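D-psicose 3-epimerase (Agrobacterium tumefaciens, PDB 2HK0) catalyses the metal-dependent epimerisation of ketohexoses at C3, interconverting D-fructose and D-psicose and acting on the non-phosphorylated sugars. Local coordinates at residues A36-Y41 with N61-A66; V140-D145 with A183-A188; T230-R235 with G241-H246. All coordinates share one frame; numbering follows the deposited sequence.

Contact 1: residues A36-Y41 with N61-A66; sequences AKFGPY and NEYSDA
Tyr63 of 61-66 meets Lys37 and Phe38 of 36-41, and these three side chains make the whole contact. It buries 155 Å² in all, more than half of it on Tyr63. At the start of 61-66, the Asn61 amide bonds to Asn115 and Thr112 of helix 99-118.

Tyr63 comes two residues later. Its CG lies anti to the carbonyl carbon (chi1 -70°), and the phenol points across to 36-41. The ring edge is turned toward the face of Phe38 in an offset edge-to-face pair. The ring centroids are 5.7 Å apart and the planes stand at 79°. The closest carbons are Tyr63 CE2 and Phe38 CE2, at 3.7 Å. Tyr63 CE2 also lies 4.0 Å from Phe38 CZ.

The hydroxyl end of Tyr63 meets the stem of Lys37. Tyr63 OH is 3.4 Å from Lys37 CG and 3.5 Å from Lys37 CB. The lysine chain is extended, and it touches through its methylenes rather than its ammonium group.

This is a TIM barrel. Segment 36-41 leads into helix 39-47, which follows the first strand. Segment 61-66 leads into helix 65-77, which follows the second. The contact thus joins the entrances of two successive outer helices. Phe38 is buried against Val55 of strand 52-56, His59 and Ile60 of helix 57-60, and Ile71 of helix 65-77, while Tyr63 also packs on Leu68 and Ile71.

Ser64 follows as the N-cap of helix 65-77. Its hydroxyl caps a backbone N just beyond the segment, and its own N bonds to Glu67 OE1, consistent with a capping box.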
ATOM      1  N   ALA A  36       4.565 -34.667 -14.898  1.00 37.33           N
ATOM      2  CA  ALA A  36       5.616 -35.053 -13.959  1.00 35.83           C
ATOM      3  C   ALA A  36       4.995 -35.614 -12.676  1.00 35.71           C
ATOM      4  O   ALA A  36       4.112 -34.989 -12.086  1.00 34.77           O
ATOM      5  CB  ALA A  36       6.498 -33.855 -13.637  1.00 35.67           C
ATOM      6  N   LYS A  37       5.450 -36.792 -12.252  1.00 34.58           N
ATOM      7  CA  LYS A  37       4.932 -37.435 -11.045  1.00 34.49           C
ATOM      8  C   LYS A  37       5.332 -36.701  -9.771  1.00 32.50           C
ATOM      9  O   LYS A  37       6.450 -36.194  -9.657  1.00 32.18           O
ATOM     10  CB  LYS A  37       5.408 -38.882 -10.966  1.00 35.67           C
ATOM     11  CG  LYS A  37       4.816 -39.772 -12.041  1.00 40.28           C
ATOM     12  CD  LYS A  37       5.302 -41.209 -11.881  1.00 44.00           C
ATOM     13  CE  LYS A  37       4.758 -42.097 -12.980  1.00 46.41           C
ATOM     14  NZ  LYS A  37       5.534 -43.372 -13.061  1.00 49.61           N
ATOM     15  N   PHE A  38       4.424 -36.675  -8.801  1.00 29.52           N
ATOM     16  CA  PHE A  38       4.674 -35.969  -7.547  1.00 26.60           C
ATOM     17  C   PHE A  38       5.342 -36.819  -6.456  1.00 24.88           C
ATOM     18  O   PHE A  38       5.828 -36.292  -5.458  1.00 23.60           O
ATOM     19  CB  PHE A  38       3.351 -35.365  -7.033  1.00 26.60           C
ATOM     20  CG  PHE A  38       2.329 -36.390  -6.608  1.00 25.70           C
ATOM     21  CD1 PHE A  38       2.427 -37.023  -5.372  1.00 28.93           C
ATOM     22  CD2 PHE A  38       1.270 -36.720  -7.442  1.00 27.64           C
ATOM     23  CE1 PHE A  38       1.477 -37.976  -4.969  1.00 28.12           C
ATOM     24  CE2 PHE A  38       0.319 -37.669  -7.054  1.00 29.37           C
ATOM     25  CZ  PHE A  38       0.422 -38.298  -5.813  1.00 28.01           C
ATOM     26  N   GLY A  39       5.385 -38.131  -6.659  1.00 24.58           N
ATOM     27  CA  GLY A  39       5.988 -39.022  -5.676  1.00 24.08           C
ATOM     28  C   GLY A  39       7.253 -38.549  -4.985  1.00 24.23           C
ATOM     29  O   GLY A  39       7.270 -38.432  -3.757  1.00 25.99           O
ATOM     30  N   PRO A  40       8.334 -38.260  -5.735  1.00 24.64           N
ATOM     31  CA  PRO A  40       9.614 -37.796  -5.172  1.00 23.70           C
ATOM     32  C   PRO A  40       9.507 -36.467  -4.426  1.00 23.97           C
ATOM     33  O   PRO A  40      10.326 -36.155  -3.562  1.00 22.99           O
ATOM     34  CB  PRO A  40      10.516 -37.672  -6.404  1.00 22.80           C
ATOM     35  CG  PRO A  40       9.944 -38.692  -7.341  1.00 24.93           C
ATOM     36  CD  PRO A  40       8.455 -38.468  -7.190  1.00 22.71           C
ATOM     37  N   TYR A  41       8.495 -35.679  -4.770  1.00 23.06           N
ATOM     38  CA  TYR A  41       8.315 -34.384  -4.125  1.00 23.51           C
ATOM     39  C   TYR A  41       7.833 -34.451  -2.685  1.00 23.66           C
ATOM     40  O   TYR A  41       8.050 -33.513  -1.917  1.00 23.48           O
ATOM     41  CB  TYR A  41       7.383 -33.524  -4.980  1.00 20.84           C
ATOM     42  CG  TYR A  41       8.112 -33.024  -6.196  1.00 21.90           C
ATOM     43  CD1 TYR A  41       8.944 -31.906  -6.113  1.00 22.57           C
ATOM     44  CD2 TYR A  41       8.060 -33.718  -7.400  1.00 21.90           C
ATOM     45  CE1 TYR A  41       9.705 -31.492  -7.200  1.00 22.94           C
ATOM     46  CE2 TYR A  41       8.828 -33.312  -8.494  1.00 22.27           C
ATOM     47  CZ  TYR A  41       9.643 -32.201  -8.385  1.00 20.62           C
ATOM     48  OH  TYR A  41      10.393 -31.787  -9.456  1.00 22.45           O
ATOM     49  N   ASN A  61      -5.470 -40.784 -10.131  1.00 41.82           N
ATOM     50  CA  ASN A  61      -6.315 -41.795 -10.758  1.00 42.44           C
ATOM     51  C   ASN A  61      -5.558 -42.827 -11.585  1.00 44.04           C
ATOM     52  O   ASN A  61      -6.138 -43.815 -12.029  1.00 43.02           O
ATOM     53  CB  ASN A  61      -7.371 -41.132 -11.642  1.00 40.60           C
ATOM     54  CG  ASN A  61      -8.435 -40.424 -10.835  1.00 39.43           C
ATOM     55  OD1 ASN A  61      -8.744 -40.832  -9.722  1.00 38.05           O
ATOM     56  ND2 ASN A  61      -9.011 -39.369 -11.396  1.00 39.14           N
ATOM     57  N   GLU A  62      -4.266 -42.608 -11.785  1.00 46.26           N
ATOM     58  CA  GLU A  62      -3.478 -43.532 -12.586  1.00 48.46           C
ATOM     59  C   GLU A  62      -2.628 -44.505 -11.791  1.00 48.60           C
ATOM     60  O   GLU A  62      -2.117 -45.482 -12.342  1.00 49.78           O
ATOM     61  CB  GLU A  62      -2.599 -42.753 -13.565  1.00 50.08           C
ATOM     62  CG  GLU A  62      -3.407 -42.106 -14.677  1.00 52.94           C
ATOM     63  CD  GLU A  62      -4.545 -43.006 -15.141  1.00 55.29           C
ATOM     64  OE1 GLU A  62      -4.281 -44.187 -15.466  1.00 56.82           O
ATOM     65  OE2 GLU A  62      -5.707 -42.534 -15.173  1.00 56.99           O
ATOM     66  N   TYR A  63      -2.484 -44.243 -10.496  1.00 48.04           N
ATOM     67  CA  TYR A  63      -1.695 -45.104  -9.628  1.00 47.14           C
ATOM     68  C   TYR A  63      -2.487 -46.324  -9.192  1.00 46.17           C
ATOM     69  O   TYR A  63      -3.700 -46.262  -9.028  1.00 45.68           O
ATOM     70  CB  TYR A  63      -1.244 -44.331  -8.387  1.00 48.02           C
ATOM     71  CG  TYR A  63      -0.206 -43.276  -8.667  1.00 48.32           C
ATOM     72  CD1 TYR A  63       1.076 -43.626  -9.093  1.00 48.91           C
ATOM     73  CD2 TYR A  63      -0.504 -41.925  -8.521  1.00 48.48           C
ATOM     74  CE1 TYR A  63       2.036 -42.653  -9.369  1.00 49.56           C
ATOM     75  CE2 TYR A  63       0.447 -40.944  -8.794  1.00 49.61           C
ATOM     76  CZ  TYR A  63       1.712 -41.314  -9.218  1.00 49.08           C
ATOM     77  OH  TYR A  63       2.642 -40.341  -9.491  1.00 50.14           O
ATOM     78  N   SER A  64      -1.785 -47.435  -9.005  1.00 46.03           N
ATOM     79  CA  SER A  64      -2.410 -48.670  -8.559  1.00 45.80           C
ATOM     80  C   SER A  64      -2.670 -48.510  -7.074  1.00 45.95           C
ATOM     81  O   SER A  64      -2.034 -47.689  -6.420  1.00 46.58           O
ATOM     82  CB  SER A  64      -1.464 -49.849  -8.762  1.00 46.04           C
ATOM     83  OG  SER A  64      -0.361 -49.767  -7.873  1.00 45.75           O
ATOM     84  N   ASP A  65      -3.589 -49.298  -6.537  1.00 45.82           N
ATOM     85  CA  ASP A  65      -3.889 -49.215  -5.115  1.00 46.39           C
ATOM     86  C   ASP A  65      -2.631 -49.466  -4.285  1.00 45.92           C
ATOM     87  O   ASP A  65      -2.508 -48.968  -3.162  1.00 46.81           O
ATOM     88  CB  ASP A  65      -4.993 -50.218  -4.754  1.00 48.51           C
ATOM     89  CG  ASP A  65      -6.381 -49.712  -5.125  1.00 50.93           C
ATOM     90  OD1 ASP A  65      -6.470 -48.821  -5.995  1.00 51.84           O
ATOM     91  OD2 ASP A  65      -7.384 -50.201  -4.559  1.00 52.21           O
ATOM     92  N   ALA A  66      -1.689 -50.224  -4.843  1.00 43.47           N
ATOM     93  CA  ALA A  66      -0.440 -50.524  -4.143  1.00 40.75           C
ATOM     94  C   ALA A  66       0.470 -49.298  -4.136  1.00 39.57           C
ATOM     95  O   ALA A  66       1.164 -49.018  -3.155  1.00 37.43           O
ATOM     96  CB  ALA A  66       0.264 -51.693  -4.818  1.00 39.85           C
TER

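Contact 2: residues V140-D145 with A183-A188; sequences VDKAGD and AAEGVA
Two neighbouring outer helices of the barrel, 142-162 and 183-193, are linked near their N-terminal ends by Lys142 and Glu185. The backbones stay well apart, with the two CA atoms 12.2 Å from each other. Lys142 NZ and Glu185 OE2 form a long salt bridge of 3.8 Å. A water bridges the same two atoms. It accepts from Lys142 NZ at 2.6 Å and donates to Glu185 OE2 at 2.5 Å. The second distance is unusually short, so the exact position of the water is somewhat doubtful.

The lysine leaves its helix with CG opposite the backbone N (chi1 -170°). The chain runs straight to CE and then bends at its last torsion (chi4 72°). The two side chains meet at about a right angle. Lys142 NZ also donates to the carbonyls of His178 and Val179, in the loop between strand 166-170 and helix 183-193, so three hydrogen bonds hold the ammonium group.

In the TIM barrel these helices follow the fourth and fifth strands. Glu185 divides its oxygens. OE2 faces the lysine and the water, while OE1 accepts from Asn181 N and weakly from Thr182 N, just before its helix.

Asp141 is the N-cap of helix 142-162. Its OD1 accepts from Gly144 N at 3.1 Å, and the donor sits above the carboxylate plane. The second subunit reaches the pair: its Trp280 packs on Lys142 and its Arg281 on Glu185.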
ATOM      1  N   VAL A 140     -21.054 -17.491 -24.116  1.00 40.40           N
ATOM      2  CA  VAL A 140     -21.062 -18.025 -22.767  1.00 39.30           C
ATOM      3  C   VAL A 140     -22.445 -17.898 -22.120  1.00 36.79           C
ATOM      4  O   VAL A 140     -23.151 -16.917 -22.334  1.00 35.31           O
ATOM      5  CB  VAL A 140     -19.980 -17.293 -21.928  1.00 41.41           C
ATOM      6  CG1 VAL A 140     -20.405 -17.178 -20.501  1.00 42.10           C
ATOM      7  CG2 VAL A 140     -18.658 -18.039 -22.039  1.00 41.50           C
ATOM      8  N   ASP A 141     -22.814 -18.903 -21.331  1.00 35.94           N
ATOM      9  CA  ASP A 141     -24.107 -18.947 -20.644  1.00 34.19           C
ATOM     10  C   ASP A 141     -23.888 -18.898 -19.124  1.00 32.87           C
ATOM     11  O   ASP A 141     -23.890 -19.933 -18.446  1.00 33.09           O
ATOM     12  CB  ASP A 141     -24.829 -20.232 -21.067  1.00 35.46           C
ATOM     13  CG  ASP A 141     -26.109 -20.470 -20.304  1.00 38.12           C
ATOM     14  OD1 ASP A 141     -26.722 -19.490 -19.827  1.00 38.15           O
ATOM     15  OD2 ASP A 141     -26.504 -21.654 -20.199  1.00 40.24           O
ATOM     16  N   LYS A 142     -23.723 -17.688 -18.587  1.00 29.23           N
ATOM     17  CA  LYS A 142     -23.442 -17.516 -17.165  1.00 27.73           C
ATOM     18  C   LYS A 142     -24.490 -18.075 -16.219  1.00 26.08           C
ATOM     19  O   LYS A 142     -24.164 -18.851 -15.325  1.00 22.27           O
ATOM     20  CB  LYS A 142     -23.187 -16.030 -16.831  1.00 26.86           C
ATOM     21  CG  LYS A 142     -22.653 -15.804 -15.406  1.00 29.73           C
ATOM     22  CD  LYS A 142     -22.545 -14.323 -15.076  1.00 31.38           C
ATOM     23  CE  LYS A 142     -22.191 -14.083 -13.629  1.00 31.99           C
ATOM     24  NZ  LYS A 142     -20.796 -14.438 -13.360  1.00 33.74           N
ATOM     25  N   ALA A 143     -25.742 -17.668 -16.406  1.00 26.59           N
ATOM     26  CA  ALA A 143     -26.836 -18.130 -15.558  1.00 26.70           C
ATOM     27  C   ALA A 143     -26.969 -19.645 -15.609  1.00 25.68           C
ATOM     28  O   ALA A 143     -27.131 -20.297 -14.578  1.00 25.61           O
ATOM     29  CB  ALA A 143     -28.154 -17.474 -15.996  1.00 26.84           C
ATOM     30  N   GLY A 144     -26.899 -20.199 -16.816  1.00 24.91           N
ATOM     31  CA  GLY A 144     -27.015 -21.635 -16.984  1.00 22.83           C
ATOM     32  C   GLY A 144     -25.874 -22.400 -16.335  1.00 23.65           C
ATOM     33  O   GLY A 144     -26.100 -23.373 -15.612  1.00 23.73           O
ATOM     34  N   ASP A 145     -24.639 -21.979 -16.581  1.00 23.46           N
ATOM     35  CA  ASP A 145     -23.497 -22.669 -15.991  1.00 22.72           C
ATOM     36  C   ASP A 145     -23.527 -22.572 -14.462  1.00 22.27           C
ATOM     37  O   ASP A 145     -23.110 -23.498 -13.758  1.00 21.34           O
ATOM     38  CB  ASP A 145     -22.183 -22.096 -16.528  1.00 23.22           C
ATOM     39  CG  ASP A 145     -21.998 -22.364 -18.007  1.00 26.09           C
ATOM     40  OD1 ASP A 145     -22.625 -23.323 -18.516  1.00 22.70           O
ATOM     41  OD2 ASP A 145     -21.215 -21.626 -18.656  1.00 26.79           O
ATOM     42  N   ALA A 183     -15.195 -13.113  -4.245  1.00 14.46           N
ATOM     43  CA  ALA A 183     -15.458 -13.839  -3.011  1.00 15.45           C
ATOM     44  C   ALA A 183     -16.980 -13.812  -2.731  1.00 16.00           C
ATOM     45  O   ALA A 183     -17.561 -14.814  -2.351  1.00 16.49           O
ATOM     46  CB  ALA A 183     -14.682 -13.202  -1.844  1.00 14.47           C
ATOM     47  N   ALA A 184     -17.624 -12.667  -2.955  1.00 17.30           N
ATOM     48  CA  ALA A 184     -19.067 -12.551  -2.709  1.00 17.42           C
ATOM     49  C   ALA A 184     -19.850 -13.504  -3.611  1.00 18.66           C
ATOM     50  O   ALA A 184     -20.843 -14.087  -3.185  1.00 18.86           O
ATOM     51  CB  ALA A 184     -19.527 -11.110  -2.931  1.00 17.08           C
ATOM     52  N   GLU A 185     -19.411 -13.659  -4.858  1.00 16.44           N
ATOM     53  CA  GLU A 185     -20.086 -14.578  -5.773  1.00 17.77           C
ATOM     54  C   GLU A 185     -19.818 -16.013  -5.319  1.00 19.06           C
ATOM     55  O   GLU A 185     -20.702 -16.872  -5.396  1.00 18.34           O
ATOM     56  CB  GLU A 185     -19.579 -14.390  -7.208  1.00 18.57           C
ATOM     57  CG  GLU A 185     -19.961 -13.067  -7.851  1.00 20.89           C
ATOM     58  CD  GLU A 185     -19.465 -12.950  -9.285  1.00 24.03           C
ATOM     59  OE1 GLU A 185     -18.303 -13.321  -9.553  1.00 24.26           O
ATOM     60  OE2 GLU A 185     -20.231 -12.482 -10.146  1.00 24.25           O
ATOM     61  N   GLY A 186     -18.593 -16.268  -4.847  1.00 19.78           N
ATOM     62  CA  GLY A 186     -18.229 -17.598  -4.385  1.00 18.96           C
ATOM     63  C   GLY A 186     -19.091 -17.992  -3.199  1.00 19.52           C
ATOM     64  O   GLY A 186     -19.612 -19.104  -3.132  1.00 20.07           O
ATOM     65  N   VAL A 187     -19.247 -17.076  -2.256  1.00 19.76           N
ATOM     66  CA  VAL A 187     -20.083 -17.342  -1.094  1.00 17.71           C
ATOM     67  C   VAL A 187     -21.553 -17.591  -1.489  1.00 18.84           C
ATOM     68  O   VAL A 187     -22.201 -18.472  -0.931  1.00 19.96           O
ATOM     69  CB  VAL A 187     -20.007 -16.175  -0.101  1.00 18.77           C
ATOM     70  CG1 VAL A 187     -21.146 -16.275   0.928  1.00 18.41           C
ATOM     71  CG2 VAL A 187     -18.642 -16.197   0.620  1.00 17.04           C
ATOM     72  N   ALA A 188     -22.070 -16.844  -2.464  1.00 18.89           N
ATOM     73  CA  ALA A 188     -23.468 -17.026  -2.869  1.00 21.54           C
ATOM     74  C   ALA A 188     -23.632 -18.423  -3.450  1.00 21.88           C
ATOM     75  O   ALA A 188     -24.594 -19.124  -3.154  1.00 21.10           O
ATOM     76  CB  ALA A 188     -23.881 -15.970  -3.901  1.00 19.65           C
TER
HETATM   77  O   HOH W   1     -19.144 -12.725 -12.400  1.00 31.82           O

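Contact 3: residues T230-R235 with G241-H246; sequences TGESNR and GRMPWH
Glu232 lies in the loop after the seventh strand of the TIM barrel, and its carboxylate takes the backbone N-H of Gly241 and Met243 and the indole N-H of Trp245. Glu232 OE1 takes Met243 N through its syn lone pair, at 3.1 Å and 161°. Glu232 OE2 accepts from Trp245 NE1 at 2.8 Å. NE1 approaches on the syn side, tilted 32° out of the carboxylate plane. The acid lies close to the plane of the indole, at its edge, but the carboxylate and ring planes are nearly perpendicular (89°). Gly241 N gives OE2 a weak bond of 2.8 Å, and Gly239 N gives it another. Together these four N-H groups satisfy the buried carboxylate and would be expected to stabilise its negative charge. A bend at chi2 brings the carboxylate to them.

A type I turn from Glu232 to Arg235 closes with Arg235 N bonded to Glu232 O. The second subunit satisfies two side chains: Ser233 OG by Ile209 O, Arg242 NH2 by Asn208 O and Glu211 O. Gly231 O accepts from Thr204 OG1. The selenomethionine methyl, Met243 CE, lies 3.0 Å from Gly231 O, so short that its placing is somewhat doubtful.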
ATOM      1  N   THR A 230      -1.644 -18.750  -2.526  1.00 14.45           N
ATOM      2  CA  THR A 230      -0.855 -17.525  -2.517  1.00 16.01           C
ATOM      3  C   THR A 230       0.181 -17.435  -3.636  1.00 15.99           C
ATOM      4  O   THR A 230       0.677 -18.449  -4.138  1.00 16.23           O
ATOM      5  CB  THR A 230      -0.106 -17.365  -1.207  1.00 13.05           C
ATOM      6  OG1 THR A 230       0.649 -18.558  -0.966  1.00 14.69           O
ATOM      7  CG2 THR A 230      -1.086 -17.122  -0.056  1.00 15.62           C
ATOM      8  N   GLY A 231       0.509 -16.198  -3.987  1.00 15.99           N
ATOM      9  CA  GLY A 231       1.488 -15.916  -5.023  1.00 16.43           C
ATOM     10  C   GLY A 231       1.454 -14.420  -5.261  1.00 16.88           C
ATOM     11  O   GLY A 231       0.481 -13.759  -4.884  1.00 17.87           O
ATOM     12  N   GLU A 232       2.500 -13.867  -5.865  1.00 16.01           N
ATOM     13  CA  GLU A 232       2.509 -12.441  -6.135  1.00 14.78           C
ATOM     14  C   GLU A 232       1.616 -12.241  -7.361  1.00 15.98           C
ATOM     15  O   GLU A 232       1.133 -13.217  -7.944  1.00 16.85           O
ATOM     16  CB  GLU A 232       3.942 -11.949  -6.384  1.00 16.09           C
ATOM     17  CG  GLU A 232       4.869 -12.022  -5.143  1.00 15.53           C
ATOM     18  CD  GLU A 232       4.449 -11.075  -3.998  1.00 16.69           C
ATOM     19  OE1 GLU A 232       3.649 -10.145  -4.257  1.00 13.75           O
ATOM     20  OE2 GLU A 232       4.938 -11.248  -2.845  1.00 14.84           O
ATOM     21  N   SER A 233       1.391 -10.991  -7.754  1.00 15.22           N
ATOM     22  CA  SER A 233       0.502 -10.701  -8.870  1.00 14.39           C
ATOM     23  C   SER A 233       0.921 -11.378 -10.163  1.00 16.38           C
ATOM     24  O   SER A 233       0.061 -11.704 -11.005  1.00 15.65           O
ATOM     25  CB  SER A 233       0.405  -9.188  -9.098  1.00 17.13           C
ATOM     26  OG  SER A 233       1.602  -8.685  -9.667  1.00 19.23           O
ATOM     27  N   ASN A 234       2.230 -11.561 -10.338  1.00 15.21           N
ATOM     28  CA  ASN A 234       2.748 -12.219 -11.538  1.00 16.42           C
ATOM     29  C   ASN A 234       3.203 -13.644 -11.239  1.00 16.00           C
ATOM     30  O   ASN A 234       3.961 -14.247 -12.010  1.00 16.56           O
ATOM     31  CB  ASN A 234       3.877 -11.401 -12.190  1.00 14.35           C
ATOM     32  CG  ASN A 234       5.003 -11.052 -11.216  1.00 18.54           C
ATOM     33  OD1 ASN A 234       5.126 -11.662 -10.150  1.00 16.14           O
ATOM     34  ND2 ASN A 234       5.839 -10.069 -11.591  1.00 15.73           N
ATOM     35  N   ARG A 235       2.746 -14.161 -10.096  1.00 15.77           N
ATOM     36  CA  ARG A 235       2.986 -15.553  -9.687  1.00 15.78           C
ATOM     37  C   ARG A 235       4.333 -15.964  -9.114  1.00 15.26           C
ATOM     38  O   ARG A 235       4.641 -17.151  -9.086  1.00 11.69           O
ATOM     39  CB  ARG A 235       2.647 -16.500 -10.840  1.00 16.03           C
ATOM     40  CG  ARG A 235       1.280 -16.257 -11.429  1.00 20.06           C
ATOM     41  CD  ARG A 235       0.271 -17.139 -10.752  1.00 26.67           C
ATOM     42  NE  ARG A 235      -0.577 -17.748 -11.742  1.00 27.46           N
ATOM     43  CZ  ARG A 235      -1.519 -18.642 -11.484  1.00 26.83           C
ATOM     44  NH1 ARG A 235      -1.745 -19.050 -10.246  1.00 27.56           N
ATOM     45  NH2 ARG A 235      -2.242 -19.112 -12.484  1.00 25.09           N
ATOM     46  N   GLY A 241       7.103  -9.792  -3.952  1.00 18.01           N
ATOM     47  CA  GLY A 241       6.408  -8.646  -4.503  1.00 18.60           C
ATOM     48  C   GLY A 241       5.615  -7.706  -3.628  1.00 18.10           C
ATOM     49  O   GLY A 241       5.791  -7.652  -2.417  1.00 19.24           O
ATOM     50  N   ARG A 242       4.703  -6.988  -4.270  1.00 18.26           N
ATOM     51  CA  ARG A 242       3.877  -5.970  -3.629  1.00 20.66           C
ATOM     52  C   ARG A 242       2.509  -6.367  -3.072  1.00 19.60           C
ATOM     53  O   ARG A 242       1.735  -5.505  -2.674  1.00 18.51           O
ATOM     54  CB  ARG A 242       3.693  -4.806  -4.607  1.00 21.54           C
ATOM     55  CG  ARG A 242       2.959  -5.207  -5.879  1.00 22.45           C
ATOM     56  CD  ARG A 242       2.817  -4.038  -6.828  1.00 25.38           C
ATOM     57  NE  ARG A 242       2.597  -4.541  -8.174  1.00 28.04           N
ATOM     58  CZ  ARG A 242       1.422  -4.935  -8.654  1.00 27.08           C
ATOM     59  NH1 ARG A 242       0.330  -4.868  -7.900  1.00 24.49           N
ATOM     60  NH2 ARG A 242       1.362  -5.443  -9.882  1.00 26.88           N
HETATM   61  N   MSE A 243       2.199  -7.655  -3.050  1.00 19.99           N
HETATM   62  CA  MSE A 243       0.925  -8.119  -2.498  1.00 21.14           C
HETATM   63  C   MSE A 243       0.808  -7.537  -1.059  1.00 20.83           C
HETATM   64  O   MSE A 243       1.803  -7.445  -0.333  1.00 19.75           O
HETATM   65  CB  MSE A 243       0.955  -9.647  -2.474  1.00 24.69           C
HETATM   66  CG  MSE A 243      -0.378 -10.361  -2.429  1.00 32.57           C
HETATM   67 SE   MSE A 243      -1.525  -9.982  -3.957  1.00 38.25          SE
HETATM   68  CE  MSE A 243      -0.760 -11.067  -5.360  1.00 36.13           C
ATOM     69  N   PRO A 244      -0.395  -7.118  -0.634  1.00 20.12           N
ATOM     70  CA  PRO A 244      -0.514  -6.566   0.728  1.00 20.15           C
ATOM     71  C   PRO A 244      -0.555  -7.692   1.781  1.00 18.86           C
ATOM     72  O   PRO A 244      -1.566  -7.915   2.447  1.00 17.09           O
ATOM     73  CB  PRO A 244      -1.824  -5.780   0.688  1.00 20.88           C
ATOM     74  CG  PRO A 244      -2.286  -5.840  -0.761  1.00 24.28           C
ATOM     75  CD  PRO A 244      -1.682  -7.066  -1.339  1.00 23.17           C
ATOM     76  N   TRP A 245       0.566  -8.380   1.934  1.00 17.12           N
ATOM     77  CA  TRP A 245       0.657  -9.498   2.854  1.00 16.94           C
ATOM     78  C   TRP A 245       0.191  -9.220   4.278  1.00 16.77           C
ATOM     79  O   TRP A 245      -0.491 -10.046   4.874  1.00 16.69           O
ATOM     80  CB  TRP A 245       2.085 -10.048   2.832  1.00 16.69           C
ATOM     81  CG  TRP A 245       2.453 -10.584   1.466  1.00 12.49           C
ATOM     82  CD1 TRP A 245       3.422 -10.105   0.625  1.00 14.66           C
ATOM     83  CD2 TRP A 245       1.812 -11.656   0.770  1.00 14.44           C
ATOM     84  NE1 TRP A 245       3.420 -10.818  -0.562  1.00 12.98           N
ATOM     85  CE2 TRP A 245       2.440 -11.772  -0.499  1.00 15.32           C
ATOM     86  CE3 TRP A 245       0.760 -12.537   1.092  1.00 16.23           C
ATOM     87  CZ2 TRP A 245       2.045 -12.731  -1.450  1.00 12.93           C
ATOM     88  CZ3 TRP A 245       0.374 -13.482   0.158  1.00 16.40           C
ATOM     89  CH2 TRP A 245       1.017 -13.571  -1.105  1.00 13.74           C
ATOM     90  N   HIS A 246       0.535  -8.056   4.815  1.00 15.18           N
ATOM     91  CA  HIS A 246       0.126  -7.715   6.167  1.00 15.56           C
ATOM     92  C   HIS A 246      -1.405  -7.639   6.290  1.00 14.37           C
ATOM     93  O   HIS A 246      -1.990  -8.159   7.241  1.00 16.36           O
ATOM     94  CB  HIS A 246       0.782  -6.399   6.588  1.00 15.14           C
ATOM     95  CG  HIS A 246       0.419  -5.966   7.979  1.00 19.20           C
ATOM     96  ND1 HIS A 246      -0.501  -4.974   8.230  1.00 16.98           N
ATOM     97  CD2 HIS A 246       0.838  -6.403   9.190  1.00 19.59           C
ATOM     98  CE1 HIS A 246      -0.633  -4.816   9.535  1.00 19.99           C
ATOM     99  NE2 HIS A 246       0.167  -5.672  10.141  1.00 18.47           N
TER

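From the N terminus the three contacts follow one another in series; none nests in or crosses another. Contact 1 closes the span from helix 39-47 to helix 65-77 and encloses strand 52-56 and the short helix 57-60. Contact 2 closes a longer span, 37 residues between its segments, from helix 142-162 to helix 183-193, enclosing strand 166-170. Contact 3 closes a short loop of five intervening residues between strand 225-230 and helix 245-254. Contact 1 lies across the chain's centre from both others, its centre 34 Å from that of contact 2. Contacts 2 and 3, centres 25 Å apart, both meet the second subunit, whereas no other chain touches contact 1.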